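Local atomic coordinates of putative cell adhesion protein (Bacteroides eggerthii, PDB entry 4GPV), a protein that is a putative cell adhesion protein of the FimA-like major fimbrial subunit family and probably serves as a building block of a bacterial pilus. Residues K169-G174 with I178-A183; A39-D44 with K159-V164. One frame throughout, in Å; residues are numbered along the deposited sequence.

Contact 1: K169-G174 with I178-A183; sequences KNMTGG and ITDDAA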
ATOM      1  N   LYS A 169     -13.094  28.868  -9.956  1.00 30.74           N
ATOM      2  CA  LYS A 169     -13.593  29.552 -11.143  1.00 31.75           C
ATOM      3  C   LYS A 169     -12.473  30.319 -11.794  1.00 36.51           C
ATOM      4  O   LYS A 169     -11.558  30.752 -11.103  1.00 35.17           O
ATOM      5  CB  LYS A 169     -14.732  30.534 -10.765  1.00 35.95           C
ATOM      6  CG  LYS A 169     -15.942  29.899 -10.083  1.00 52.86           C
ATOM      7  CD  LYS A 169     -17.046  30.933  -9.798  1.00 60.66           C
ATOM      8  CE  LYS A 169     -16.750  31.840  -8.624  1.00 71.99           C
ATOM      9  NZ  LYS A 169     -17.873  32.766  -8.344  1.00 83.48           N
ATOM     10  N   ASN A 170     -12.589  30.558 -13.109  1.00 35.27           N
ATOM     11  CA  ASN A 170     -11.661  31.386 -13.885  1.00 35.71           C
ATOM     12  C   ASN A 170     -10.198  30.988 -13.665  1.00 36.08           C
ATOM     13  O   ASN A 170      -9.360  31.836 -13.322  1.00 35.86           O
ATOM     14  CB  ASN A 170     -11.869  32.858 -13.539  1.00 39.98           C
ATOM     15  CG  ASN A 170     -13.294  33.342 -13.681  1.00 55.81           C
ATOM     16  OD1 ASN A 170     -14.024  32.980 -14.614  1.00 43.51           O
ATOM     17  ND2 ASN A 170     -13.720  34.155 -12.735  1.00 46.65           N
HETATM   18  N   MSE A 171      -9.917  29.701 -13.869  1.00 31.70           N
HETATM   19  CA  MSE A 171      -8.562  29.179 -13.704  0.50 29.50           C
HETATM   20  C   MSE A 171      -7.640  29.644 -14.833  1.00 35.60           C
HETATM   21  O   MSE A 171      -6.427  29.678 -14.639  1.00 35.57           O
HETATM   22  CB  MSE A 171      -8.574  27.663 -13.623  0.50 29.55           C
HETATM   23  CG  MSE A 171      -9.080  27.154 -12.305  0.50 33.60           C
HETATM   24 SE   MSE A 171      -9.238  25.250 -12.386  0.38 38.20          SE
HETATM   25  CE  MSE A 171      -7.310  24.734 -12.571  0.50 34.05           C
ATOM     26  N   THR A 172      -8.201  29.995 -15.996  1.00 33.70           N
ATOM     27  CA  THR A 172      -7.457  30.489 -17.157  1.00 34.11           C
ATOM     28  C   THR A 172      -8.129  31.759 -17.687  1.00 40.55           C
ATOM     29  O   THR A 172      -9.297  32.040 -17.359  1.00 39.89           O
ATOM     30  CB  THR A 172      -7.346  29.420 -18.273  1.00 46.23           C
ATOM     31  OG1 THR A 172      -8.622  29.181 -18.854  1.00 47.94           O
ATOM     32  CG2 THR A 172      -6.715  28.109 -17.817  1.00 44.72           C
ATOM     33  N   GLY A 173      -7.381  32.526 -18.478  1.00 37.51           N
ATOM     34  CA  GLY A 173      -7.883  33.745 -19.090  1.00 39.33           C
ATOM     35  C   GLY A 173      -7.649  35.020 -18.305  1.00 43.78           C
ATOM     36  O   GLY A 173      -7.687  36.103 -18.890  1.00 44.22           O
ATOM     37  N   GLY A 174      -7.430  34.897 -16.988  1.00 40.47           N
ATOM     38  CA  GLY A 174      -7.205  36.037 -16.099  1.00 40.73           C
ATOM     39  C   GLY A 174      -5.744  36.352 -15.841  1.00 43.36           C
ATOM     40  O   GLY A 174      -4.852  35.788 -16.486  1.00 41.76           O
ATOM     41  N   ILE A 178      -3.906  29.027 -13.178  1.00 25.60           N
ATOM     42  CA  ILE A 178      -3.497  27.793 -12.512  1.00 23.76           C
ATOM     43  C   ILE A 178      -3.791  26.692 -13.481  1.00 29.55           C
ATOM     44  O   ILE A 178      -4.877  26.654 -14.062  1.00 31.07           O
ATOM     45  CB  ILE A 178      -4.131  27.558 -11.096  1.00 25.65           C
ATOM     46  CG1 ILE A 178      -3.677  28.661 -10.126  1.00 25.72           C
ATOM     47  CG2 ILE A 178      -3.759  26.171 -10.524  1.00 25.26           C
ATOM     48  CD1 ILE A 178      -4.406  28.651  -8.740  1.00 31.97           C
ATOM     49  N   THR A 179      -2.791  25.828 -13.704  1.00 25.41           N
ATOM     50  CA  THR A 179      -2.918  24.629 -14.510  1.00 24.71           C
ATOM     51  C   THR A 179      -2.604  23.458 -13.581  1.00 27.48           C
ATOM     52  O   THR A 179      -1.529  23.426 -12.980  1.00 26.85           O
ATOM     53  CB  THR A 179      -1.991  24.682 -15.750  1.00 29.95           C
ATOM     54  OG1 THR A 179      -2.358  25.793 -16.565  1.00 34.30           O
ATOM     55  CG2 THR A 179      -2.031  23.383 -16.577  1.00 33.80           C
ATOM     56  N   ASP A 180      -3.537  22.510 -13.432  1.00 24.19           N
ATOM     57  CA  ASP A 180      -3.254  21.349 -12.602  1.00 24.06           C
ATOM     58  C   ASP A 180      -2.377  20.391 -13.386  1.00 28.07           C
ATOM     59  O   ASP A 180      -2.661  20.136 -14.570  1.00 27.35           O
ATOM     60  CB  ASP A 180      -4.556  20.661 -12.176  1.00 24.70           C
ATOM     61  CG  ASP A 180      -5.471  21.535 -11.346  1.00 27.31           C
ATOM     62  OD1 ASP A 180      -4.954  22.382 -10.569  1.00 27.85           O
ATOM     63  OD2 ASP A 180      -6.697  21.427 -11.520  1.00 34.43           O
ATOM     64  N   ASP A 181      -1.315  19.833 -12.743  1.00 23.81           N
ATOM     65  CA  ASP A 181      -0.394  18.972 -13.480  1.00 23.90           C
ATOM     66  C   ASP A 181      -0.550  17.498 -13.133  1.00 23.67           C
ATOM     67  O   ASP A 181      -0.527  16.651 -14.033  1.00 24.10           O
ATOM     68  CB  ASP A 181       1.061  19.425 -13.257  1.00 25.87           C
ATOM     69  CG  ASP A 181       1.285  20.902 -13.526  1.00 36.27           C
ATOM     70  OD1 ASP A 181       0.877  21.385 -14.613  1.00 37.52           O
ATOM     71  OD2 ASP A 181       1.839  21.582 -12.648  1.00 37.92           O
ATOM     72  N   ALA A 182      -0.663  17.168 -11.847  1.00 20.80           N
ATOM     73  CA  ALA A 182      -0.730  15.764 -11.468  1.00 20.18           C
ATOM     74  C   ALA A 182      -1.316  15.535 -10.087  1.00 23.33           C
ATOM     75  O   ALA A 182      -1.310  16.432  -9.242  1.00 22.93           O
ATOM     76  CB  ALA A 182       0.686  15.179 -11.489  1.00 21.59           C
ATOM     77  N   ALA A 183      -1.834  14.326  -9.867  1.00 19.92           N
ATOM     78  CA  ALA A 183      -2.172  13.840  -8.542  1.00 18.12           C
ATOM     79  C   ALA A 183      -0.927  13.073  -8.112  1.00 21.26           C
ATOM     80  O   ALA A 183      -0.449  12.191  -8.853  1.00 20.34           O
ATOM     81  CB  ALA A 183      -3.409  12.933  -8.576  1.00 18.75           C
TER

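Contact 2: A39-D44 with K159-V164; sequences ATDTED and KIQLIV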
ATOM      1  N   ALA A  39     -17.293   0.262   7.800  1.00 53.81           N
ATOM      2  CA  ALA A  39     -16.891   0.507   6.408  1.00 51.05           C
ATOM      3  C   ALA A  39     -15.909  -0.567   5.918  1.00 49.24           C
ATOM      4  O   ALA A  39     -14.901  -0.854   6.598  1.00 45.99           O
ATOM      5  CB  ALA A  39     -16.280   1.894   6.265  1.00 51.09           C
ATOM      6  N   THR A  40     -16.244  -1.188   4.749  1.00 43.31           N
ATOM      7  CA  THR A  40     -15.450  -2.258   4.143  1.00 40.07           C
ATOM      8  C   THR A  40     -15.345  -2.086   2.604  1.00 38.53           C
ATOM      9  O   THR A  40     -16.346  -1.863   1.931  1.00 39.66           O
ATOM     10  CB  THR A  40     -16.053  -3.617   4.572  1.00 54.75           C
ATOM     11  OG1 THR A  40     -15.654  -3.908   5.922  1.00 53.23           O
ATOM     12  CG2 THR A  40     -15.653  -4.763   3.680  1.00 53.55           C
ATOM     13  N   ASP A  41     -14.107  -2.170   2.067  1.00 29.47           N
ATOM     14  CA  ASP A  41     -13.822  -2.129   0.636  1.00 27.28           C
ATOM     15  C   ASP A  41     -13.388  -3.553   0.256  1.00 32.65           C
ATOM     16  O   ASP A  41     -12.235  -3.912   0.472  1.00 28.96           O
ATOM     17  CB  ASP A  41     -12.728  -1.075   0.308  1.00 26.62           C
ATOM     18  CG  ASP A  41     -12.320  -1.006  -1.169  1.00 36.12           C
ATOM     19  OD1 ASP A  41     -12.901  -1.758  -1.989  1.00 36.31           O
ATOM     20  OD2 ASP A  41     -11.423  -0.199  -1.505  1.00 34.08           O
ATOM     21  N   THR A  42     -14.323  -4.368  -0.258  1.00 31.70           N
ATOM     22  CA  THR A  42     -14.028  -5.760  -0.596  1.00 32.26           C
ATOM     23  C   THR A  42     -13.421  -5.788  -1.992  1.00 36.79           C
ATOM     24  O   THR A  42     -14.036  -5.346  -2.958  1.00 36.90           O
ATOM     25  CB  THR A  42     -15.267  -6.642  -0.416  1.00 40.04           C
ATOM     26  OG1 THR A  42     -15.730  -6.466   0.924  1.00 36.70           O
ATOM     27  CG2 THR A  42     -14.963  -8.126  -0.635  1.00 42.83           C
ATOM     28  N   GLU A  43     -12.201  -6.316  -2.081  1.00 33.05           N
ATOM     29  CA  GLU A  43     -11.425  -6.367  -3.311  1.00 33.20           C
ATOM     30  C   GLU A  43     -11.224  -7.815  -3.765  1.00 38.17           C
ATOM     31  O   GLU A  43     -10.537  -8.579  -3.076  1.00 37.18           O
ATOM     32  CB  GLU A  43     -10.067  -5.705  -3.040  1.00 34.30           C
ATOM     33  CG  GLU A  43      -9.120  -5.605  -4.225  1.00 43.68           C
ATOM     34  CD  GLU A  43      -9.010  -4.242  -4.883  1.00 42.41           C
ATOM     35  OE1 GLU A  43      -9.523  -3.245  -4.320  1.00 29.75           O
ATOM     36  OE2 GLU A  43      -8.358  -4.169  -5.949  1.00 39.43           O
ATOM     37  N   ASP A  44     -11.775  -8.174  -4.930  1.00 36.60           N
ATOM     38  CA  ASP A  44     -11.556  -9.499  -5.511  1.00 37.59           C
ATOM     39  C   ASP A  44     -10.126  -9.507  -5.990  1.00 42.68           C
ATOM     40  O   ASP A  44      -9.770  -8.754  -6.900  1.00 46.28           O
ATOM     41  CB  ASP A  44     -12.563  -9.806  -6.637  1.00 41.36           C
ATOM     42  CG  ASP A  44     -13.897 -10.264  -6.104  1.00 58.06           C
ATOM     43  OD1 ASP A  44     -13.981 -11.421  -5.633  1.00 61.07           O
ATOM     44  OD2 ASP A  44     -14.859  -9.466  -6.150  1.00 68.13           O
ATOM     45  N   LYS A 159      -4.463   1.126   0.209  1.00 16.43           N
ATOM     46  CA  LYS A 159      -4.902   1.752  -1.021  1.00 14.55           C
ATOM     47  C   LYS A 159      -5.399   3.159  -0.698  1.00 18.85           C
ATOM     48  O   LYS A 159      -6.111   3.342   0.303  1.00 17.93           O
ATOM     49  CB  LYS A 159      -6.033   0.901  -1.632  1.00 17.45           C
ATOM     50  CG  LYS A 159      -6.552   1.406  -2.965  1.00 21.05           C
ATOM     51  CD  LYS A 159      -7.514   0.366  -3.566  1.00 25.71           C
ATOM     52  CE  LYS A 159      -8.959   0.709  -3.468  1.00 41.80           C
ATOM     53  NZ  LYS A 159      -9.809  -0.360  -4.074  1.00 30.51           N
ATOM     54  N   ILE A 160      -5.030   4.135  -1.538  1.00 16.52           N
ATOM     55  CA  ILE A 160      -5.484   5.529  -1.347  1.00 15.66           C
ATOM     56  C   ILE A 160      -6.206   5.955  -2.617  1.00 21.51           C
ATOM     57  O   ILE A 160      -5.589   5.930  -3.671  1.00 19.65           O
ATOM     58  CB  ILE A 160      -4.290   6.473  -1.018  1.00 17.51           C
ATOM     59  CG1 ILE A 160      -3.586   6.039   0.295  1.00 18.74           C
ATOM     60  CG2 ILE A 160      -4.775   7.959  -0.919  1.00 19.35           C
ATOM     61  CD1 ILE A 160      -2.222   6.721   0.499  1.00 17.63           C
ATOM     62  N   GLN A 161      -7.481   6.387  -2.516  1.00 17.94           N
ATOM     63  CA  GLN A 161      -8.253   6.855  -3.672  1.00 18.39           C
ATOM     64  C   GLN A 161      -8.481   8.344  -3.542  1.00 20.61           C
ATOM     65  O   GLN A 161      -8.734   8.814  -2.434  1.00 19.92           O
ATOM     66  CB  GLN A 161      -9.630   6.156  -3.738  1.00 20.22           C
ATOM     67  CG  GLN A 161      -9.540   4.734  -4.267  1.00 36.95           C
ATOM     68  CD  GLN A 161     -10.862   4.019  -4.147  1.00 40.90           C
ATOM     69  OE1 GLN A 161     -11.275   3.595  -3.064  1.00 39.03           O
ATOM     70  NE2 GLN A 161     -11.551   3.887  -5.259  1.00 42.63           N
ATOM     71  N   LEU A 162      -8.483   9.073  -4.674  1.00 17.43           N
ATOM     72  CA  LEU A 162      -8.717  10.509  -4.666  1.00 18.25           C
ATOM     73  C   LEU A 162      -9.971  10.864  -5.447  1.00 21.93           C
ATOM     74  O   LEU A 162     -10.124  10.449  -6.602  1.00 20.93           O
ATOM     75  CB  LEU A 162      -7.485  11.244  -5.256  1.00 18.39           C
ATOM     76  CG  LEU A 162      -7.624  12.739  -5.476  1.00 20.51           C
ATOM     77  CD1 LEU A 162      -7.837  13.476  -4.140  1.00 19.93           C
ATOM     78  CD2 LEU A 162      -6.418  13.301  -6.236  1.00 24.72           C
ATOM     79  N   ILE A 163     -10.865  11.636  -4.800  1.00 17.59           N
ATOM     80  CA  ILE A 163     -12.075  12.234  -5.393  1.00 18.55           C
ATOM     81  C   ILE A 163     -11.872  13.756  -5.379  1.00 23.04           C
ATOM     82  O   ILE A 163     -11.705  14.326  -4.296  1.00 20.91           O
ATOM     83  CB  ILE A 163     -13.369  11.802  -4.638  1.00 21.79           C
ATOM     84  CG1 ILE A 163     -13.598  10.284  -4.742  1.00 21.90           C
ATOM     85  CG2 ILE A 163     -14.607  12.569  -5.131  1.00 24.14           C
ATOM     86  CD1 ILE A 163     -14.645   9.773  -3.791  1.00 25.82           C
ATOM     87  N   VAL A 164     -11.915  14.416  -6.554  1.00 20.47           N
ATOM     88  CA  VAL A 164     -11.732  15.847  -6.644  1.00 20.15           C
ATOM     89  C   VAL A 164     -13.061  16.502  -6.998  1.00 23.68           C
ATOM     90  O   VAL A 164     -13.715  16.074  -7.946  1.00 24.03           O
ATOM     91  CB  VAL A 164     -10.639  16.204  -7.674  1.00 23.17           C
ATOM     92  CG1 VAL A 164     -10.471  17.728  -7.795  1.00 24.12           C
ATOM     93  CG2 VAL A 164      -9.315  15.535  -7.304  1.00 22.83           C
TER

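Contact 1: K169-G174 with I178-A183
The turn that joins strand 146-169 to strand 176-193 is tied to the second of these strands by Met-171, present as selenomethionine, which meets Ile-178 and Asp-180. Its carbonyl O accepts the backbone N-H of Ile-178 at 3.0 Å from N to O. The bond is nearly straight at the hydrogen (163°), and the donor lies in the carbonyl plane. OG1 of Thr-177 is hydrogen-bonded to the same oxygen, making two partners for one acceptor. CG of Met-171 stands beside the backbone N, anti to the carbonyl carbon (chi1 -75°), and the chain bends at chi3 (66°), which carries the terminal methyl toward Ile-178 and Asp-180. In this conformer CE lies 3.4 Å from the carbonyl O of Ile-178 and 3.5 Å from OD2 of Asp-180; the side chain has a second conformer, so these methyl contacts are provisional. The Met-171 and Asp-180 side chains cross at about a right angle. The carboxylate of Asp-180 has stronger partners: OD2 forms a salt bridge with Arg-168, and OD1 is hydrogen-bonded to Ser-267. The single backbone bond is therefore the directional part of the contact, and the van der Waals touch of the methyl on oxygen holds for one conformer at most.

Contact 2: A39-D44 with K159-V164
Lys-159 reaches out to Asp-41 and Glu-43, and its ammonium nitrogen sits between the two carboxylates. It crosses the side chain of Asp-41 at about a right angle, whereas it meets that of Glu-43 coming from the opposite direction. The two oxygens are used in different ways. NZ of Lys-159 comes to OD2 of Asp-41 on its syn side at 3.0 Å, 16° out of the carboxylate plane. Against Glu-43 the same NZ stands nearly in line with the C-O bond of OE1, 2.9 Å away. Both contacts are salt bridges. The lysine chain is extended through its first two torsions and turns about its CG-CD bond (chi3 104°, away from a staggered value), a bend that brings CE to 3.3 Å from OD2 of Asp-41 and delivers NZ to the acids.

Asp-41 and Glu-43, two residues apart on strand 40-46, have their CB atoms directed at segment 159-164, as does Lys-159 in return. The strands are not bonded to each other: the axes of these short segments pass 11.5 Å apart at 109°, within a mixed sheet of the FimA-like fold where 40-46 pairs in parallel with strand 329-343 and 146-169 pairs with 297-306. The lysine chain does most of the spanning between them.

Each of the two bridged oxygens has a further partner: OD2 of Asp-41 is hydrogen-bonded to OG of Ser-298, and OE1 of Glu-43 to NE1 of Trp-338. These donors, together with the ammonium group, would be expected to stabilise the ionised acids. Lys-159 itself is buried and also packs on Tyr-250. OE1 of Gln-161 lies 4.1 Å from OD2 of Asp-41, a proximity of two acceptors with no bond between them.

In the fold
From the N terminus, strand 40-46 is the first element to take part, and contact 2 joins it to strand 146-169 across 114 intervening residues, a long-range closure within the 11-strand mixed sheet. The chain then continues along 146-169 to its end, where contact 1 closes the short connection into strand 176-193, which belongs to the second, seven-strand sheet. The two contacts are in series, neither nested nor crossing, with their centres about 27 Å apart. Strand 146-169 links them, and their segments also touch where CB of Ala-183 packs on CD2 of Leu-162 at 3.8 Å, one point at which a strand of each sheet touches the other.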